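Local coordinates for ESX secretion system protein EccC (Thermomonospora curvata, PDB 4NH0) that forms part of the ESX (type VII) secretion system that exports EsxA and EsxB, has weak intrinsic ATPase activity and might be its translocase subunit, at residues L337-V342 against L356-A361; A731-R736 against Y799-V804; V772-T777 against W810-T815. All blocks are in the same frame, centred on the assembly; numbering follows the deposited sequence.

How the contacts relate
All three contacts are mostly buried, but they hold different parts of the fold. Contact 1 lies in the first FtsK domain; contacts 2 and 3 share the second, with centres about 56 Å and 49 Å from that of contact 1. Contact 1 joins an edge strand to its sheet, so backbone hydrogen bonds carry it. Contact 2 sets a helix against the start of a strand, through leucine packing and one arginine bond. Contact 3 joins the start of a helix to a loop with a 3-10 turn, by an aromatic pair and a glutamate laid on a leucine. Contacts 2 and 3 meet where V804 O lies 3.0 Å from V772 N, probably a hydrogen bond between neighbouring strands.

Contact 1: L337-V342 against L356-A361; sequences LNFVLV and LRHVSA
This is a parallel strand pairing at one edge of the central sheet of the first FtsK domain, a P-loop NTPase fold. Strand 337-343 receives the outermost strand, 359-364, at the point where that strand begins. F339 and V359 form the bridge. F339 bonds to the residues before and after V359, as in a parallel bridge. F339 N donates to H358 O at 2.8 Å. F339 O accepts from S360 N at 3.0 Å. Two residues on, L341 N donates to A361 O at 3.1 Å. The chain turns a corner at S360.

The F339 and H358 side chains lie side by side and point the same way. H358 CB comes to the edge of the F339 ring, near its plane, 3.5 Å from F339 CD2. F339 CG is anti to the carbonyl carbon (chi1 -66°), which brings that edge beside H358. The imidazole is fixed from outside: H358 NE2 bonds to H332 O, and the ring meets W269 at a steep angle. The L341 and V359 side chains cross at about a right angle, and L341 CD1 and V359 CG2 are 4.2 Å apart.

S360 OG bonds to H591 O and I593 N. These two residues belong to a later part of the chain, consistent with the binding of the linker between FtsK 1 and FtsK 2 to FtsK 1. Strand 337-343 pairs on its other side with strand 418-424, and helix 317-329 packs on F339 through V325 and L328.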
loop_
_atom_site.group_PDB
_atom_site.type_symbol
_atom_site.label_atom_id
_atom_site.label_comp_id
_atom_site.label_asym_id
_atom_site.label_seq_id
_atom_site.Cartn_x
_atom_site.Cartn_y
_atom_site.Cartn_z
ATOM N N LEU A 337 -0.113 -41.789 15.110
ATOM C CA LEU A 337 -0.042 -41.822 13.652
ATOM C C LEU A 337 -0.791 -40.670 12.988
ATOM O O LEU A 337 -1.980 -40.467 13.233
ATOM C CB LEU A 337 -0.583 -43.154 13.131
ATOM C CG LEU A 337 -0.559 -43.343 11.615
ATOM C CD1 LEU A 337 0.856 -43.205 11.085
ATOM C CD2 LEU A 337 -1.143 -44.692 11.240
ATOM N N ASN A 338 -0.087 -39.924 12.142
ATOM C CA ASN A 338 -0.699 -38.853 11.364
ATOM C C ASN A 338 -0.423 -39.013 9.873
ATOM O O ASN A 338 0.621 -39.534 9.480
ATOM C CB ASN A 338 -0.202 -37.487 11.842
ATOM C CG ASN A 338 -0.824 -37.069 13.159
ATOM O OD1 ASN A 338 -1.801 -37.663 13.613
ATOM N ND2 ASN A 338 -0.266 -36.036 13.776
ATOM N N PHE A 339 -1.359 -38.560 9.045
ATOM C CA PHE A 339 -1.237 -38.711 7.598
ATOM C C PHE A 339 -1.049 -37.383 6.875
ATOM O O PHE A 339 -1.558 -36.349 7.301
ATOM C CB PHE A 339 -2.469 -39.413 7.024
ATOM C CG PHE A 339 -2.631 -40.833 7.477
ATOM C CD1 PHE A 339 -1.837 -41.836 6.949
ATOM C CD2 PHE A 339 -3.592 -41.168 8.413
ATOM C CE1 PHE A 339 -1.989 -43.144 7.360
ATOM C CE2 PHE A 339 -3.747 -42.474 8.827
ATOM C CZ PHE A 339 -2.946 -43.463 8.300
ATOM N N VAL A 340 -0.307 -37.430 5.775
ATOM C CA VAL A 340 -0.261 -36.331 4.820
ATOM C C VAL A 340 -0.598 -36.895 3.447
ATOM O O VAL A 340 0.248 -37.496 2.786
ATOM C CB VAL A 340 1.110 -35.638 4.785
ATOM C CG1 VAL A 340 1.127 -34.556 3.717
ATOM C CG2 VAL A 340 1.437 -35.045 6.141
ATOM N N LEU A 341 -1.845 -36.714 3.034
ATOM C CA LEU A 341 -2.336 -37.310 1.801
ATOM C C LEU A 341 -2.207 -36.342 0.633
ATOM O O LEU A 341 -2.842 -35.289 0.612
ATOM C CB LEU A 341 -3.787 -37.753 1.979
ATOM C CG LEU A 341 -4.003 -38.609 3.229
ATOM C CD1 LEU A 341 -5.468 -38.962 3.412
ATOM C CD2 LEU A 341 -3.147 -39.863 3.171
ATOM N N VAL A 342 -1.377 -36.707 -0.339
ATOM C CA VAL A 342 -1.071 -35.824 -1.456
ATOM C C VAL A 342 -1.364 -36.470 -2.807
ATOM O O VAL A 342 -0.939 -37.593 -3.073
ATOM C CB VAL A 342 0.407 -35.388 -1.428
ATOM C CG1 VAL A 342 0.711 -34.452 -2.584
ATOM C CG2 VAL A 342 0.741 -34.727 -0.101
ATOM N N LEU A 356 -11.284 -37.710 9.669
ATOM C CA LEU A 356 -10.331 -38.412 10.521
ATOM C C LEU A 356 -9.363 -37.450 11.198
ATOM O O LEU A 356 -8.842 -36.530 10.568
ATOM C CB LEU A 356 -9.553 -39.448 9.709
ATOM C CG LEU A 356 -10.385 -40.511 8.993
ATOM C CD1 LEU A 356 -9.486 -41.529 8.312
ATOM C CD2 LEU A 356 -11.333 -41.194 9.964
ATOM N N ARG A 357 -9.126 -37.671 12.487
ATOM C CA ARG A 357 -8.195 -36.848 13.250
ATOM C C ARG A 357 -6.752 -37.190 12.903
ATOM O O ARG A 357 -5.828 -36.467 13.269
ATOM C CB ARG A 357 -8.430 -37.023 14.751
ATOM C CG ARG A 357 -9.776 -36.515 15.237
ATOM C CD ARG A 357 -9.867 -35.002 15.131
ATOM N NE ARG A 357 -11.079 -34.485 15.756
ATOM C CZ ARG A 357 -11.197 -34.227 17.054
ATOM N NH1 ARG A 357 -10.172 -34.441 17.869
ATOM N NH2 ARG A 357 -12.338 -33.758 17.540
ATOM N N HIS A 358 -6.562 -38.302 12.202
ATOM C CA HIS A 358 -5.232 -38.724 11.789
ATOM C C HIS A 358 -4.701 -37.827 10.679
ATOM O O HIS A 358 -3.501 -37.577 10.588
ATOM C CB HIS A 358 -5.248 -40.176 11.311
ATOM C CG HIS A 358 -5.846 -41.133 12.292
ATOM N ND1 HIS A 358 -7.204 -41.217 12.519
ATOM C CD2 HIS A 358 -5.273 -42.059 13.098
ATOM C CE1 HIS A 358 -7.439 -42.148 13.426
ATOM N NE2 HIS A 358 -6.284 -42.674 13.794
ATOM N N VAL A 359 -5.605 -37.344 9.835
ATOM C CA VAL A 359 -5.215 -36.580 8.659
ATOM C C VAL A 359 -4.872 -35.134 8.992
ATOM O O VAL A 359 -5.737 -34.354 9.389
ATOM C CB VAL A 359 -6.323 -36.590 7.600
ATOM C CG1 VAL A 359 -5.844 -35.897 6.343
ATOM C CG2 VAL A 359 -6.743 -38.017 7.293
ATOM N N SER A 360 -3.603 -34.782 8.820
ATOM C CA SER A 360 -3.150 -33.418 9.053
ATOM C C SER A 360 -3.467 -32.524 7.861
ATOM O O SER A 360 -3.778 -31.345 8.027
ATOM C CB SER A 360 -1.649 -33.391 9.341
ATOM O OG SER A 360 -1.174 -32.060 9.418
ATOM N N ALA A 361 -3.392 -33.091 6.660
ATOM C CA ALA A 361 -3.613 -32.319 5.442
ATOM C C ALA A 361 -3.948 -33.196 4.241
ATOM O O ALA A 361 -3.352 -34.253 4.043
ATOM C CB ALA A 361 -2.393 -31.472 5.137
#

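Contact 2: A731-R736 against Y799-V804; sequences ALLEQR and YGIHVV
R736 on helix 719-742 reaches over to the loop that leads into strand 801-807, a helix-on-sheet contact in the P-loop NTPase fold of the second FtsK domain. Its CB lies 4.2 Å from Y799 CB. CG is anti to the carbonyl carbon (chi1 -72°), which points the extended chain past Y799 O and brings the guanidinium beside it. CD passes 3.3 Å from Y799 O. NE forms a salt bridge with D763. NH1 donates to Y799 O at 2.7 Å, with an N-H...O angle of 153° and the oxygen close to the guanidinium plane. R736 NH1 also lies 4.1 Å from I801 CD1. NH2 bonds to G766 O. L732 CD2 sits over one face of the group. Three partners therefore fix its rotation. Replacing R736 with an alanine is likely to leave Y799 O, G766 O and D763 without their partner and open a gap beside L732.

The positive phi of G800 favours glycine. One turn back on the helix, L733 supplies the apolar half of the contact. Its side chain crosses that of Y799 at about a right angle. L733 CD1 lies 3.9 Å from both Y799 CB and I801 CD1.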
loop_
_atom_site.group_PDB
_atom_site.type_symbol
_atom_site.label_atom_id
_atom_site.label_comp_id
_atom_site.label_asym_id
_atom_site.label_seq_id
_atom_site.Cartn_x
_atom_site.Cartn_y
_atom_site.Cartn_z
ATOM N N ALA A 731 4.544 24.077 5.514
ATOM C CA ALA A 731 4.546 25.122 6.530
ATOM C C ALA A 731 4.667 24.530 7.928
ATOM O O ALA A 731 5.378 25.067 8.777
ATOM C CB ALA A 731 3.291 25.967 6.420
ATOM N N LEU A 732 3.967 23.425 8.163
ATOM C CA LEU A 732 4.017 22.749 9.453
ATOM C C LEU A 732 5.417 22.227 9.738
ATOM O O LEU A 732 5.888 22.270 10.873
ATOM C CB LEU A 732 3.010 21.600 9.499
ATOM C CG LEU A 732 3.073 20.731 10.756
ATOM C CD1 LEU A 732 2.723 21.548 11.984
ATOM C CD2 LEU A 732 2.154 19.537 10.628
ATOM N N LEU A 733 6.077 21.732 8.697
ATOM C CA LEU A 733 7.434 21.223 8.826
ATOM C C LEU A 733 8.386 22.333 9.247
ATOM O O LEU A 733 9.182 22.161 10.166
ATOM C CB LEU A 733 7.901 20.597 7.512
ATOM C CG LEU A 733 9.291 19.965 7.527
ATOM C CD1 LEU A 733 9.398 18.949 8.647
ATOM C CD2 LEU A 733 9.602 19.323 6.188
ATOM N N GLU A 734 8.292 23.476 8.575
ATOM C CA GLU A 734 9.131 24.624 8.891
ATOM C C GLU A 734 8.841 25.146 10.295
ATOM O O GLU A 734 9.744 25.603 10.994
ATOM C CB GLU A 734 8.923 25.738 7.865
ATOM C CG GLU A 734 9.287 25.345 6.445
ATOM C CD GLU A 734 8.888 26.397 5.429
ATOM O OE1 GLU A 734 8.653 27.555 5.833
ATOM O OE2 GLU A 734 8.807 26.063 4.229
ATOM N N GLN A 735 7.577 25.073 10.698
ATOM C CA GLN A 735 7.172 25.504 12.029
ATOM C C GLN A 735 7.769 24.597 13.094
ATOM O O GLN A 735 8.322 25.069 14.083
ATOM C CB GLN A 735 5.648 25.524 12.148
ATOM C CG GLN A 735 5.142 25.829 13.547
ATOM C CD GLN A 735 3.629 25.848 13.630
ATOM O OE1 GLN A 735 2.940 25.952 12.615
ATOM N NE2 GLN A 735 3.103 25.747 14.843
ATOM N N ARG A 736 7.663 23.290 12.881
ATOM C CA ARG A 736 8.212 22.320 13.818
ATOM C C ARG A 736 9.735 22.313 13.798
ATOM O O ARG A 736 10.369 21.935 14.779
ATOM C CB ARG A 736 7.682 20.921 13.512
ATOM C CG ARG A 736 6.224 20.729 13.867
ATOM C CD ARG A 736 5.789 19.290 13.672
ATOM N NE ARG A 736 4.473 19.039 14.251
ATOM C CZ ARG A 736 3.861 17.861 14.230
ATOM N NH1 ARG A 736 4.443 16.819 13.655
ATOM N NH2 ARG A 736 2.666 17.722 14.783
ATOM N N TYR A 799 10.383 15.100 12.503
ATOM C CA TYR A 799 9.418 16.076 12.988
ATOM C C TYR A 799 7.984 15.585 12.830
ATOM O O TYR A 799 7.042 16.371 12.888
ATOM C CB TYR A 799 9.607 17.409 12.264
ATOM C CG TYR A 799 10.940 18.058 12.551
ATOM C CD1 TYR A 799 11.208 18.610 13.795
ATOM C CD2 TYR A 799 11.932 18.116 11.585
ATOM C CE1 TYR A 799 12.423 19.201 14.068
ATOM C CE2 TYR A 799 13.152 18.708 11.850
ATOM C CZ TYR A 799 13.391 19.247 13.093
ATOM O OH TYR A 799 14.602 19.838 13.365
ATOM N N GLY A 800 7.823 14.282 12.629
ATOM C CA GLY A 800 6.506 13.675 12.589
ATOM C C GLY A 800 5.733 13.874 11.301
ATOM O O GLY A 800 4.506 13.776 11.289
ATOM N N ILE A 801 6.440 14.154 10.214
ATOM C CA ILE A 801 5.804 14.253 8.907
ATOM C C ILE A 801 6.163 13.032 8.071
ATOM O O ILE A 801 7.330 12.798 7.765
ATOM C CB ILE A 801 6.212 15.534 8.154
ATOM C CG1 ILE A 801 5.487 16.753 8.727
ATOM C CG2 ILE A 801 5.875 15.414 6.682
ATOM C CD1 ILE A 801 6.129 17.342 9.957
ATOM N N HIS A 802 5.151 12.248 7.715
ATOM C CA HIS A 802 5.361 11.040 6.931
ATOM C C HIS A 802 4.805 11.205 5.526
ATOM O O HIS A 802 3.799 11.882 5.325
ATOM C CB HIS A 802 4.698 9.834 7.600
ATOM C CG HIS A 802 5.016 9.687 9.054
ATOM N ND1 HIS A 802 5.849 8.702 9.538
ATOM C CD2 HIS A 802 4.599 10.391 10.133
ATOM C CE1 HIS A 802 5.939 8.810 10.851
ATOM N NE2 HIS A 802 5.191 9.828 11.237
ATOM N N VAL A 803 5.462 10.582 4.555
ATOM C CA VAL A 803 4.915 10.508 3.208
ATOM C C VAL A 803 4.493 9.075 2.908
ATOM O O VAL A 803 5.187 8.121 3.259
ATOM C CB VAL A 803 5.921 10.999 2.140
ATOM C CG1 VAL A 803 6.191 12.484 2.306
ATOM C CG2 VAL A 803 7.217 10.210 2.206
ATOM N N VAL A 804 3.331 8.929 2.287
ATOM C CA VAL A 804 2.857 7.624 1.850
ATOM C C VAL A 804 2.600 7.685 0.353
ATOM O O VAL A 804 1.533 8.104 -0.091
ATOM C CB VAL A 804 1.581 7.195 2.592
ATOM C CG1 VAL A 804 1.142 5.816 2.133
ATOM C CG2 VAL A 804 1.815 7.206 4.093
#

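Contact 3: V772-T777 against W810-T815; sequences VDNWLT and WSEFRT
W775 and F813 meet through their rings just past the end of strand 767-772, in the P-loop NTPase fold of the second FtsK domain. F813 CE1 sits over one face of the indole, offset toward the rim, and is 3.4 Å from W775 CG. The five-membered ring of W775 and the phenyl ring have centroids 4.6 Å apart and planes at 34°, so the pair is oblique. E812 O comes to the indole from another direction, at its edge and in plane, 3.5 Å from W775 CD1. W775 CG is anti to the backbone N (chi1 -178°), which swings the indole out to F813.

E812 and L776 make the second half of the contact, crossing obliquely. E812 is extended beyond CG and lays its carboxylate against the leucine. E812 OE1 is 3.3 Å from L776 CB, while E812 OE2 is 3.7 Å from L776 CD2. E812 OE1 also accepts from N808 N. The backbone O at the indole edge also accepts from R779 NH1.

The next shell sets both backbones. N774 is the N-cap of helix 775-781, and its OD1 accepts weak bonds from L776 N and T777 N. F813 N bonds to W810 O, at the short 3-10 turn 810-812. The N774 side chain is about 6 Å from bound ATP and the magnesium ion. D773 before it probably holds the Walker B aspartate position.

L805 of strand 801-807 touches both W775 and F813, and S806 bonds to the backbones of V772 and W775. E786 and I789 of helix 784-795 touch W775.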
loop_
_atom_site.group_PDB
_atom_site.type_symbol
_atom_site.label_atom_id
_atom_site.label_comp_id
_atom_site.label_asym_id
_atom_site.label_seq_id
_atom_site.Cartn_x
_atom_site.Cartn_y
_atom_site.Cartn_z
ATOM N N VAL A 772 -0.106 10.136 -1.516
ATOM C CA VAL A 772 -0.221 10.331 -2.955
ATOM C C VAL A 772 -0.469 8.987 -3.627
ATOM O O VAL A 772 0.326 8.060 -3.481
ATOM C CB VAL A 772 1.038 10.986 -3.546
ATOM C CG1 VAL A 772 0.907 11.122 -5.052
ATOM C CG2 VAL A 772 1.278 12.342 -2.907
ATOM N N ASP A 773 -1.573 8.882 -4.357
ATOM C CA ASP A 773 -1.994 7.604 -4.922
ATOM C C ASP A 773 -1.172 7.207 -6.149
ATOM O O ASP A 773 -0.745 6.062 -6.267
ATOM C CB ASP A 773 -3.479 7.652 -5.279
ATOM C CG ASP A 773 -4.132 6.285 -5.244
ATOM O OD1 ASP A 773 -3.407 5.274 -5.334
ATOM O OD2 ASP A 773 -5.374 6.222 -5.131
ATOM N N ASN A 774 -0.957 8.147 -7.063
ATOM C CA ASN A 774 -0.145 7.879 -8.245
ATOM C C ASN A 774 0.949 8.921 -8.392
ATOM O O ASN A 774 0.713 10.015 -8.904
ATOM C CB ASN A 774 -1.016 7.847 -9.497
ATOM C CG ASN A 774 -0.328 7.215 -10.688
ATOM O OD1 ASN A 774 0.896 7.233 -10.805
ATOM N ND2 ASN A 774 -1.124 6.658 -11.593
ATOM N N TRP A 775 2.147 8.568 -7.941
ATOM C CA TRP A 775 3.279 9.481 -7.955
ATOM C C TRP A 775 3.633 9.933 -9.365
ATOM O O TRP A 775 4.088 11.057 -9.566
ATOM C CB TRP A 775 4.491 8.823 -7.301
ATOM C CG TRP A 775 5.686 9.714 -7.236
ATOM C CD1 TRP A 775 6.760 9.706 -8.073
ATOM C CD2 TRP A 775 5.926 10.754 -6.283
ATOM N NE1 TRP A 775 7.659 10.674 -7.699
ATOM C CE2 TRP A 775 7.169 11.332 -6.601
ATOM C CE3 TRP A 775 5.212 11.252 -5.190
ATOM C CZ2 TRP A 775 7.713 12.381 -5.868
ATOM C CZ3 TRP A 775 5.755 12.292 -4.463
ATOM C CH2 TRP A 775 6.991 12.848 -4.806
ATOM N N LEU A 776 3.420 9.053 -10.337
ATOM C CA LEU A 776 3.700 9.373 -11.730
ATOM C C LEU A 776 2.834 10.535 -12.200
ATOM O O LEU A 776 3.324 11.466 -12.837
ATOM C CB LEU A 776 3.471 8.151 -12.619
ATOM C CG LEU A 776 3.754 8.341 -14.110
ATOM C CD1 LEU A 776 5.211 8.709 -14.333
ATOM C CD2 LEU A 776 3.386 7.089 -14.887
ATOM N N THR A 777 1.546 10.473 -11.874
ATOM C CA THR A 777 0.605 11.530 -12.224
ATOM C C THR A 777 1.034 12.861 -11.614
ATOM O O THR A 777 0.872 13.917 -12.223
ATOM C CB THR A 777 -0.822 11.189 -11.749
ATOM O OG1 THR A 777 -1.221 9.927 -12.297
ATOM C CG2 THR A 777 -1.808 12.259 -12.189
ATOM N N TRP A 810 8.725 1.099 -9.449
ATOM C CA TRP A 810 9.696 1.740 -8.569
ATOM C C TRP A 810 10.533 2.747 -9.348
ATOM O O TRP A 810 10.995 3.745 -8.796
ATOM C CB TRP A 810 10.608 0.704 -7.907
ATOM C CG TRP A 810 9.922 -0.182 -6.911
ATOM C CD1 TRP A 810 9.762 -1.534 -6.990
ATOM C CD2 TRP A 810 9.306 0.222 -5.683
ATOM N NE1 TRP A 810 9.086 -1.997 -5.888
ATOM C CE2 TRP A 810 8.795 -0.938 -5.069
ATOM C CE3 TRP A 810 9.136 1.453 -5.041
ATOM C CZ2 TRP A 810 8.124 -0.904 -3.850
ATOM C CZ3 TRP A 810 8.473 1.484 -3.830
ATOM C CH2 TRP A 810 7.975 0.314 -3.247
ATOM N N SER A 811 10.714 2.482 -10.637
ATOM C CA SER A 811 11.492 3.358 -11.504
ATOM C C SER A 811 10.802 4.702 -11.715
ATOM O O SER A 811 11.423 5.660 -12.173
ATOM C CB SER A 811 11.745 2.683 -12.852
ATOM O OG SER A 811 10.529 2.284 -13.460
ATOM N N GLU A 812 9.517 4.767 -11.382
ATOM C CA GLU A 812 8.759 6.006 -11.514
ATOM C C GLU A 812 9.072 6.944 -10.354
ATOM O O GLU A 812 8.848 8.151 -10.441
ATOM C CB GLU A 812 7.261 5.715 -11.590
ATOM C CG GLU A 812 6.867 4.917 -12.825
ATOM C CD GLU A 812 5.379 4.645 -12.906
ATOM O OE1 GLU A 812 4.632 5.133 -12.034
ATOM O OE2 GLU A 812 4.954 3.941 -13.845
ATOM N N PHE A 813 9.585 6.379 -9.266
ATOM C CA PHE A 813 10.141 7.180 -8.184
ATOM C C PHE A 813 11.576 7.540 -8.530
ATOM O O PHE A 813 12.357 6.672 -8.915
ATOM C CB PHE A 813 10.102 6.427 -6.852
ATOM C CG PHE A 813 8.725 6.267 -6.279
ATOM C CD1 PHE A 813 8.035 7.358 -5.782
ATOM C CD2 PHE A 813 8.128 5.020 -6.217
ATOM C CE1 PHE A 813 6.773 7.210 -5.246
ATOM C CE2 PHE A 813 6.866 4.867 -5.683
ATOM C CZ PHE A 813 6.188 5.963 -5.198
ATOM N N ARG A 814 11.924 8.815 -8.403
ATOM C CA ARG A 814 13.296 9.236 -8.649
ATOM C C ARG A 814 14.234 8.576 -7.649
ATOM O O ARG A 814 13.828 8.225 -6.543
ATOM C CB ARG A 814 13.423 10.759 -8.577
ATOM C CG ARG A 814 12.871 11.477 -9.795
ATOM C CD ARG A 814 13.388 12.902 -9.883
ATOM N NE ARG A 814 12.942 13.564 -11.104
ATOM C CZ ARG A 814 13.588 13.502 -12.264
ATOM N NH1 ARG A 814 14.712 12.805 -12.361
ATOM N NH2 ARG A 814 13.111 14.134 -13.327
ATOM N N THR A 815 15.489 8.405 -8.051
ATOM C CA THR A 815 16.485 7.734 -7.225
ATOM C C THR A 815 16.691 8.438 -5.887
ATOM O O THR A 815 17.083 7.815 -4.902
ATOM C CB THR A 815 17.838 7.643 -7.952
ATOM O OG1 THR A 815 18.241 8.951 -8.378
ATOM C CG2 THR A 815 17.726 6.740 -9.171
#